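Side-chain contacts in putative polysaccharide binding proteins (DUF1812) (Bacteroides thetaiotaomicron VPI-5482, PDB 3GF8), which is of uncertain function but, as a lipoprotein of the FimB/Mfa2 family, probably takes part in fimbrial assembly at the bacterial outer membrane: residues V18-D23 and V39-F44; D30-Q35 and G64-E69. One frame throughout, in Å; residues are numbered along the deposited sequence.

Interaction 1 (V18-D23 and V39-F44); sequences VKFKYD and VELYVF
Segments 18-23 and 39-44, lying on strands 16-21 and 38-44, face each other without pairing: the strand axes come no closer than 10.1 Å, their directions differ by 126°, and no hydrogen bond joins them. Side chains fill the gap. Phe20 and Val39 approach from opposite directions, and the valine lies over one face of the ring, with Val39 CB 4.0 Å from the ring centroid and 15° off its normal, a CH-pi contact. Its two methyls spread over that same face, Val39 CG1 above Phe20 CG and CD2, Val39 CG2 3.7 Å from Phe20 CE1. The other face is backed by Val18 CG1 of the same strand, so the ring is sandwiched between two valines. Phe20 CG stands opposite the carbonyl carbon (chi1 -61°), which swings the ring back along the strand over Val18. Beside this sandwich Val18 and Leu41 meet tip to tip, with Val18 CG2 3.9 Å from Leu41 CD2. A serine in place of Phe20 would probably leave Val39 without an aromatic face to rest on and open a gap between the strands. Around the contact, strand 139-158 runs parallel to strand 16-21 and brings Ile143 against Val18 and Phe20, while strand 75-83, paired antiparallel with strand 38-44, adds Phe79 beside Val18 and Ala83 beside Val39.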
ATOM      1  N   VAL A  18     -16.012   9.982 -15.419  1.00 31.16           N
ATOM      2  CA  VAL A  18     -15.519   9.522 -14.128  1.00 28.69           C
ATOM      3  C   VAL A  18     -14.390  10.419 -13.710  1.00 30.61           C
ATOM      4  O   VAL A  18     -13.494  10.690 -14.484  1.00 31.67           O
ATOM      5  CB  VAL A  18     -15.060   8.038 -14.142  1.00 30.07           C
ATOM      6  CG1 VAL A  18     -14.458   7.658 -12.793  1.00 24.10           C
ATOM      7  CG2 VAL A  18     -16.221   7.121 -14.489  1.00 22.08           C
ATOM      8  N   LYS A  19     -14.489  10.936 -12.493  1.00 31.22           N
ATOM      9  CA  LYS A  19     -13.434  11.699 -11.870  1.00 28.44           C
ATOM     10  C   LYS A  19     -12.779  10.763 -10.864  1.00 29.02           C
ATOM     11  O   LYS A  19     -13.482  10.079 -10.112  1.00 24.51           O
ATOM     12  CB  LYS A  19     -14.050  12.896 -11.154  1.00 31.49           C
ATOM     13  CG  LYS A  19     -13.083  13.769 -10.351  1.00 30.17           C
ATOM     14  CD  LYS A  19     -13.727  15.106 -10.004  1.00 33.36           C
ATOM     15  CE  LYS A  19     -12.720  16.136  -9.460  1.00 33.58           C
ATOM     16  NZ  LYS A  19     -12.084  15.655  -8.209  1.00 35.55           N
ATOM     17  N   PHE A  20     -11.448  10.706 -10.868  1.00 27.14           N
ATOM     18  CA  PHE A  20     -10.712   9.942  -9.851  1.00 28.24           C
ATOM     19  C   PHE A  20     -10.107  10.898  -8.850  1.00 26.68           C
ATOM     20  O   PHE A  20      -9.525  11.932  -9.231  1.00 25.02           O
ATOM     21  CB  PHE A  20      -9.586   9.134 -10.483  1.00 30.94           C
ATOM     22  CG  PHE A  20     -10.054   8.125 -11.487  1.00 24.90           C
ATOM     23  CD1 PHE A  20     -10.297   8.499 -12.807  1.00 24.27           C
ATOM     24  CD2 PHE A  20     -10.281   6.818 -11.108  1.00 28.60           C
ATOM     25  CE1 PHE A  20     -10.721   7.557 -13.730  1.00 25.52           C
ATOM     26  CE2 PHE A  20     -10.720   5.894 -12.017  1.00 27.05           C
ATOM     27  CZ  PHE A  20     -10.939   6.271 -13.333  1.00 26.32           C
ATOM     28  N   LYS A  21     -10.231  10.589  -7.564  1.00 25.12           N
ATOM     29  CA  LYS A  21      -9.526  11.435  -6.565  1.00 24.09           C
ATOM     30  C   LYS A  21      -8.673  10.605  -5.645  1.00 24.12           C
ATOM     31  O   LYS A  21      -9.006   9.449  -5.382  1.00 27.39           O
ATOM     32  CB  LYS A  21     -10.502  12.305  -5.773  1.00 23.13           C
ATOM     33  CG  LYS A  21     -11.547  11.578  -4.883  1.00 26.92           C
ATOM     34  CD  LYS A  21     -12.353  12.622  -4.075  1.00 27.56           C
ATOM     35  CE  LYS A  21     -13.278  12.030  -3.074  1.00 28.65           C
ATOM     36  NZ  LYS A  21     -12.527  11.362  -2.020  1.00 37.13           N
ATOM     37  N   TYR A  22      -7.587  11.219  -5.152  1.00 25.08           N
ATOM     38  CA  TYR A  22      -6.709  10.635  -4.172  1.00 24.58           C
ATOM     39  C   TYR A  22      -6.454  11.649  -3.072  1.00 27.12           C
ATOM     40  O   TYR A  22      -5.392  12.289  -3.043  1.00 26.74           O
ATOM     41  CB  TYR A  22      -5.378  10.148  -4.806  1.00 25.31           C
ATOM     42  CG  TYR A  22      -4.379   9.674  -3.785  1.00 24.42           C
ATOM     43  CD1 TYR A  22      -4.759   8.848  -2.711  1.00 22.56           C
ATOM     44  CD2 TYR A  22      -3.063  10.087  -3.846  1.00 28.37           C
ATOM     45  CE1 TYR A  22      -3.802   8.437  -1.734  1.00 24.72           C
ATOM     46  CE2 TYR A  22      -2.136   9.682  -2.902  1.00 25.09           C
ATOM     47  CZ  TYR A  22      -2.503   8.873  -1.845  1.00 27.65           C
ATOM     48  OH  TYR A  22      -1.526   8.508  -0.929  1.00 29.13           O
ATOM     49  N   ASP A  23      -7.434  11.784  -2.173  1.00 27.09           N
ATOM     50  CA  ASP A  23      -7.316  12.674  -1.036  1.00 25.46           C
ATOM     51  C   ASP A  23      -7.273  11.923   0.266  1.00 28.44           C
ATOM     52  O   ASP A  23      -7.069  12.535   1.335  1.00 27.72           O
ATOM     53  CB  ASP A  23      -8.437  13.724  -1.010  1.00 26.50           C
ATOM     54  CG  ASP A  23      -9.850  13.117  -0.875  1.00 25.92           C
ATOM     55  OD1 ASP A  23     -10.032  11.892  -0.791  1.00 35.61           O
ATOM     56  OD2 ASP A  23     -10.804  13.904  -0.910  1.00 39.19           O
ATOM     57  N   VAL A  39      -5.013   4.715 -14.547  1.00 21.55           N
ATOM     58  CA  VAL A  39      -6.241   4.263 -13.908  1.00 19.20           C
ATOM     59  C   VAL A  39      -6.825   3.195 -14.813  1.00 21.51           C
ATOM     60  O   VAL A  39      -6.701   3.285 -16.043  1.00 22.75           O
ATOM     61  CB  VAL A  39      -7.202   5.425 -13.669  1.00 17.26           C
ATOM     62  CG1 VAL A  39      -6.643   6.372 -12.616  1.00 22.03           C
ATOM     63  CG2 VAL A  39      -7.465   6.235 -15.002  1.00 19.88           C
ATOM     64  N   GLU A  40      -7.436   2.168 -14.216  1.00 20.65           N
ATOM     65  CA  GLU A  40      -8.147   1.191 -14.988  1.00 19.68           C
ATOM     66  C   GLU A  40      -9.486   0.950 -14.312  1.00 21.92           C
ATOM     67  O   GLU A  40      -9.559   0.416 -13.192  1.00 24.40           O
ATOM     68  CB  GLU A  40      -7.324  -0.072 -15.130  1.00 19.74           C
ATOM     69  CG  GLU A  40      -7.969  -1.175 -16.027  1.00 27.82           C
ATOM     70  CD  GLU A  40      -6.980  -2.318 -16.349  1.00 31.16           C
ATOM     71  OE1 GLU A  40      -6.646  -3.153 -15.456  1.00 30.49           O
ATOM     72  OE2 GLU A  40      -6.510  -2.356 -17.495  1.00 29.01           O
ATOM     73  N   LEU A  41     -10.539   1.394 -14.996  1.00 24.01           N
ATOM     74  CA  LEU A  41     -11.913   1.339 -14.476  1.00 26.22           C
ATOM     75  C   LEU A  41     -12.543   0.006 -14.884  1.00 25.95           C
ATOM     76  O   LEU A  41     -12.485  -0.375 -16.045  1.00 24.10           O
ATOM     77  CB  LEU A  41     -12.754   2.493 -15.046  1.00 25.58           C
ATOM     78  CG  LEU A  41     -14.147   2.723 -14.432  1.00 26.37           C
ATOM     79  CD1 LEU A  41     -14.047   3.401 -13.094  1.00 24.23           C
ATOM     80  CD2 LEU A  41     -15.050   3.524 -15.376  1.00 23.41           C
ATOM     81  N   TYR A  42     -13.148  -0.679 -13.926  1.00 23.45           N
ATOM     82  CA  TYR A  42     -13.874  -1.913 -14.185  1.00 24.46           C
ATOM     83  C   TYR A  42     -15.381  -1.595 -14.076  1.00 25.29           C
ATOM     84  O   TYR A  42     -15.808  -0.971 -13.097  1.00 27.53           O
ATOM     85  CB  TYR A  42     -13.409  -2.982 -13.165  1.00 24.89           C
ATOM     86  CG  TYR A  42     -12.023  -3.505 -13.485  1.00 28.83           C
ATOM     87  CD1 TYR A  42     -10.894  -2.753 -13.213  1.00 24.61           C
ATOM     88  CD2 TYR A  42     -11.849  -4.734 -14.132  1.00 32.61           C
ATOM     89  CE1 TYR A  42      -9.610  -3.212 -13.568  1.00 29.31           C
ATOM     90  CE2 TYR A  42     -10.579  -5.210 -14.454  1.00 29.63           C
ATOM     91  CZ  TYR A  42      -9.467  -4.438 -14.179  1.00 31.95           C
ATOM     92  OH  TYR A  42      -8.217  -4.909 -14.505  1.00 30.65           O
ATOM     93  N   VAL A  43     -16.168  -2.023 -15.062  1.00 22.53           N
ATOM     94  CA  VAL A  43     -17.610  -1.761 -15.101  1.00 21.22           C
ATOM     95  C   VAL A  43     -18.406  -3.060 -15.097  1.00 23.29           C
ATOM     96  O   VAL A  43     -18.161  -3.961 -15.888  1.00 24.54           O
ATOM     97  CB  VAL A  43     -18.003  -0.924 -16.313  1.00 23.39           C
ATOM     98  CG1 VAL A  43     -19.542  -0.682 -16.334  1.00 27.03           C
ATOM     99  CG2 VAL A  43     -17.255   0.399 -16.309  1.00 19.89           C
ATOM    100  N   PHE A  44     -19.340  -3.156 -14.163  1.00 25.02           N
ATOM    101  CA  PHE A  44     -20.175  -4.317 -13.982  1.00 26.12           C
ATOM    102  C   PHE A  44     -21.631  -3.837 -14.071  1.00 29.53           C
ATOM    103  O   PHE A  44     -21.929  -2.687 -13.780  1.00 31.40           O
ATOM    104  CB  PHE A  44     -19.906  -4.935 -12.608  1.00 24.99           C
ATOM    105  CG  PHE A  44     -18.510  -5.462 -12.440  1.00 28.64           C
ATOM    106  CD1 PHE A  44     -17.490  -4.634 -12.016  1.00 23.95           C
ATOM    107  CD2 PHE A  44     -18.215  -6.794 -12.715  1.00 31.45           C
ATOM    108  CE1 PHE A  44     -16.187  -5.128 -11.872  1.00 32.01           C
ATOM    109  CE2 PHE A  44     -16.928  -7.287 -12.567  1.00 30.07           C
ATOM    110  CZ  PHE A  44     -15.915  -6.453 -12.149  1.00 27.66           C
TER

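Interaction 2 (D30-Q35 and G64-E69); sequences DAFHAQ and GNYLME
Gly64 opens the segment against His33, Gly64 CA being 5.3 Å from His33 CA, the nearest CA pair of the two segments. His33 CB lies 3.8 Å from Gly64 N, and His33 CG 4.1 Å from Gly64 CA. At phi 100° and psi -13° a beta carbon on Gly64 would collide with the carbonyl oxygen of the residue before, so the backbone here suits a residue without one. Two residues on, Tyr66 CD2 meets Phe32 CE2 at 4.0 Å and Phe32 CZ at 4.1 Å, the rings slanting past each other rather than stacking. Tyr66 CG is trans to its own N (chi1 175°), which lays the ring past Phe32 so that CD2 near its root touches, while the hydroxyl end runs on away from the helix to hydrogen-bond with Glu56. Met68, a selenomethionine, turns to strand 38-44 and packs on Val39 and Leu41. On the helix side, Asp30 OD1 accepts from Phe32 N at 3.1 Å, the N-H coming from above the carboxylate plane. This closes an Asx turn with Ala31 at the N-cap. The short helix between strands 16-21 and 38-44 thus packs on the turn and loop leading into strand 68-70, in a beta-rich fimbrillin-superfamily protein.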
ATOM      1  N   ASP A  30      -6.348  16.322  -2.291  1.00 32.59           N
ATOM      2  CA  ASP A  30      -6.357  15.467  -3.459  1.00 32.34           C
ATOM      3  C   ASP A  30      -5.014  15.531  -4.172  1.00 32.42           C
ATOM      4  O   ASP A  30      -4.627  16.602  -4.601  1.00 30.14           O
ATOM      5  CB  ASP A  30      -7.445  15.896  -4.436  1.00 31.50           C
ATOM      6  CG  ASP A  30      -7.478  15.026  -5.692  1.00 34.31           C
ATOM      7  OD1 ASP A  30      -7.025  13.858  -5.642  1.00 31.08           O
ATOM      8  OD2 ASP A  30      -7.936  15.524  -6.736  1.00 35.16           O
ATOM      9  N   ALA A  31      -4.314  14.392  -4.305  1.00 31.09           N
ATOM     10  CA  ALA A  31      -3.000  14.356  -4.996  1.00 28.52           C
ATOM     11  C   ALA A  31      -3.030  13.532  -6.287  1.00 28.64           C
ATOM     12  O   ALA A  31      -1.979  13.165  -6.829  1.00 28.55           O
ATOM     13  CB  ALA A  31      -1.887  13.842  -4.042  1.00 22.80           C
ATOM     14  N   PHE A  32      -4.227  13.265  -6.799  1.00 30.92           N
ATOM     15  CA  PHE A  32      -4.361  12.453  -8.005  1.00 30.78           C
ATOM     16  C   PHE A  32      -3.413  12.901  -9.119  1.00 31.04           C
ATOM     17  O   PHE A  32      -2.513  12.153  -9.533  1.00 30.23           O
ATOM     18  CB  PHE A  32      -5.785  12.464  -8.534  1.00 31.30           C
ATOM     19  CG  PHE A  32      -5.944  11.664  -9.809  1.00 31.31           C
ATOM     20  CD1 PHE A  32      -6.001  10.277  -9.768  1.00 20.15           C
ATOM     21  CD2 PHE A  32      -5.962  12.295 -11.048  1.00 28.97           C
ATOM     22  CE1 PHE A  32      -6.111   9.532 -10.931  1.00 24.96           C
ATOM     23  CE2 PHE A  32      -6.056  11.553 -12.217  1.00 30.30           C
ATOM     24  CZ  PHE A  32      -6.140  10.174 -12.161  1.00 25.81           C
ATOM     25  N   HIS A  33      -3.633  14.107  -9.618  1.00 29.30           N
ATOM     26  CA  HIS A  33      -2.901  14.610 -10.793  1.00 31.82           C
ATOM     27  C   HIS A  33      -1.394  14.586 -10.555  1.00 32.40           C
ATOM     28  O   HIS A  33      -0.644  14.383 -11.497  1.00 34.19           O
ATOM     29  CB  HIS A  33      -3.325  16.031 -11.136  1.00 31.16           C
ATOM     30  CG  HIS A  33      -3.021  16.995 -10.042  1.00 38.46           C
ATOM     31  ND1 HIS A  33      -3.766  17.046  -8.879  1.00 41.20           N
ATOM     32  CD2 HIS A  33      -1.999  17.868  -9.879  1.00 38.00           C
ATOM     33  CE1 HIS A  33      -3.224  17.926  -8.054  1.00 46.14           C
ATOM     34  NE2 HIS A  33      -2.152  18.439  -8.637  1.00 42.17           N
ATOM     35  N   ALA A  34      -0.956  14.760  -9.302  1.00 31.06           N
ATOM     36  CA  ALA A  34       0.479  14.735  -8.966  1.00 29.49           C
ATOM     37  C   ALA A  34       1.130  13.339  -8.943  1.00 30.77           C
ATOM     38  O   ALA A  34       2.313  13.220  -9.252  1.00 33.25           O
ATOM     39  CB  ALA A  34       0.721  15.438  -7.601  1.00 29.29           C
ATOM     40  N   GLN A  35       0.371  12.299  -8.586  1.00 27.39           N
ATOM     41  CA  GLN A  35       0.926  10.978  -8.288  1.00 26.59           C
ATOM     42  C   GLN A  35       0.430   9.792  -9.125  1.00 26.98           C
ATOM     43  O   GLN A  35       1.130   8.802  -9.234  1.00 27.71           O
ATOM     44  CB  GLN A  35       0.656  10.644  -6.816  1.00 26.40           C
ATOM     45  CG  GLN A  35       1.307  11.633  -5.876  1.00 25.53           C
ATOM     46  CD  GLN A  35       1.208  11.227  -4.433  1.00 34.27           C
ATOM     47  OE1 GLN A  35       1.163  10.044  -4.108  1.00 32.02           O
ATOM     48  NE2 GLN A  35       1.174  12.215  -3.541  1.00 34.78           N
ATOM     49  N   GLY A  64      -4.950  18.126 -13.822  1.00 42.71           N
ATOM     50  CA  GLY A  64      -5.697  18.706 -12.709  1.00 42.44           C
ATOM     51  C   GLY A  64      -7.178  18.665 -13.029  1.00 42.64           C
ATOM     52  O   GLY A  64      -8.014  18.855 -12.152  1.00 42.53           O
ATOM     53  N   ASN A  65      -7.501  18.386 -14.287  1.00 43.13           N
ATOM     54  CA  ASN A  65      -8.876  18.348 -14.747  1.00 42.54           C
ATOM     55  C   ASN A  65      -9.215  17.050 -15.453  1.00 38.74           C
ATOM     56  O   ASN A  65     -10.191  16.984 -16.184  1.00 40.08           O
ATOM     57  CB  ASN A  65      -9.102  19.538 -15.678  1.00 43.05           C
ATOM     58  CG  ASN A  65      -8.908  20.847 -14.964  1.00 56.84           C
ATOM     59  OD1 ASN A  65      -9.636  21.158 -14.016  1.00 72.64           O
ATOM     60  ND2 ASN A  65      -7.905  21.615 -15.381  1.00 70.00           N
ATOM     61  N   TYR A  66      -8.426  16.006 -15.236  1.00 36.11           N
ATOM     62  CA  TYR A  66      -8.681  14.743 -15.928  1.00 34.01           C
ATOM     63  C   TYR A  66     -10.071  14.161 -15.624  1.00 31.26           C
ATOM     64  O   TYR A  66     -10.454  14.006 -14.481  1.00 30.31           O
ATOM     65  CB  TYR A  66      -7.624  13.697 -15.568  1.00 34.70           C
ATOM     66  CG  TYR A  66      -7.943  12.341 -16.174  1.00 31.05           C
ATOM     67  CD1 TYR A  66      -7.780  12.110 -17.540  1.00 28.49           C
ATOM     68  CD2 TYR A  66      -8.433  11.304 -15.390  1.00 33.83           C
ATOM     69  CE1 TYR A  66      -8.106  10.867 -18.112  1.00 28.08           C
ATOM     70  CE2 TYR A  66      -8.738  10.047 -15.943  1.00 23.14           C
ATOM     71  CZ  TYR A  66      -8.575   9.838 -17.293  1.00 31.25           C
ATOM     72  OH  TYR A  66      -8.901   8.608 -17.807  1.00 33.23           O
ATOM     73  N   LEU A  67     -10.811  13.815 -16.659  1.00 29.86           N
ATOM     74  CA  LEU A  67     -12.042  13.043 -16.500  1.00 29.17           C
ATOM     75  C   LEU A  67     -12.021  11.927 -17.532  1.00 27.56           C
ATOM     76  O   LEU A  67     -11.568  12.127 -18.655  1.00 26.21           O
ATOM     77  CB  LEU A  67     -13.288  13.942 -16.687  1.00 28.39           C
ATOM     78  CG  LEU A  67     -13.634  14.937 -15.573  1.00 30.22           C
ATOM     79  CD1 LEU A  67     -14.906  15.720 -15.925  1.00 29.47           C
ATOM     80  CD2 LEU A  67     -13.820  14.227 -14.258  1.00 27.72           C
HETATM   81  N   MSE A  68     -12.464  10.741 -17.150  1.00 28.12           N
HETATM   82  CA  MSE A  68     -12.549   9.637 -18.089  1.00 29.02           C
HETATM   83  C   MSE A  68     -13.939   9.622 -18.724  1.00 31.13           C
HETATM   84  O   MSE A  68     -14.952   9.606 -18.031  1.00 33.73           O
HETATM   85  CB  MSE A  68     -12.299   8.312 -17.395  1.00 27.55           C
HETATM   86  CG  MSE A  68     -12.462   7.105 -18.302  1.00 26.76           C
HETATM   87 SE   MSE A  68     -12.042   5.409 -17.439  0.75 19.51          SE
HETATM   88  CE  MSE A  68     -10.111   5.494 -17.660  1.00 23.72           C
ATOM     89  N   GLU A  69     -13.980   9.618 -20.045  1.00 31.54           N
ATOM     90  CA  GLU A  69     -15.234   9.538 -20.775  1.00 31.68           C
ATOM     91  C   GLU A  69     -15.626   8.075 -20.972  1.00 31.51           C
ATOM     92  O   GLU A  69     -14.909   7.328 -21.609  1.00 34.89           O
ATOM     93  CB  GLU A  69     -15.084  10.286 -22.106  1.00 31.33           C
ATOM     94  CG  GLU A  69     -14.995  11.848 -21.944  1.00 36.04           C
TER

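How the interactions relate
Interactions 1 and 2 have centres about 10 Å apart and alternate along the chain, since helix 32-35 comes between strands 16-21 and 38-44, and strand 38-44 in turn lies between that helix and segment 64-69. They meet through side chains at Phe20, whose CB is 3.5 Å from Phe32 CE1, and Val39 is also touched by Phe32 and Tyr66, making the apolar packing continuous. A polar link runs alongside: Tyr22 N lies 2.7 Å from Asp30 OD1 and Tyr22 O 2.7 Å from Ala31 N, both probable hydrogen bonds that tie the end of 18-23 to the turn before the helix. Strands 16-21 and 68-70 are antiparallel neighbours, joined by backbone bonding between Val18 and Met68.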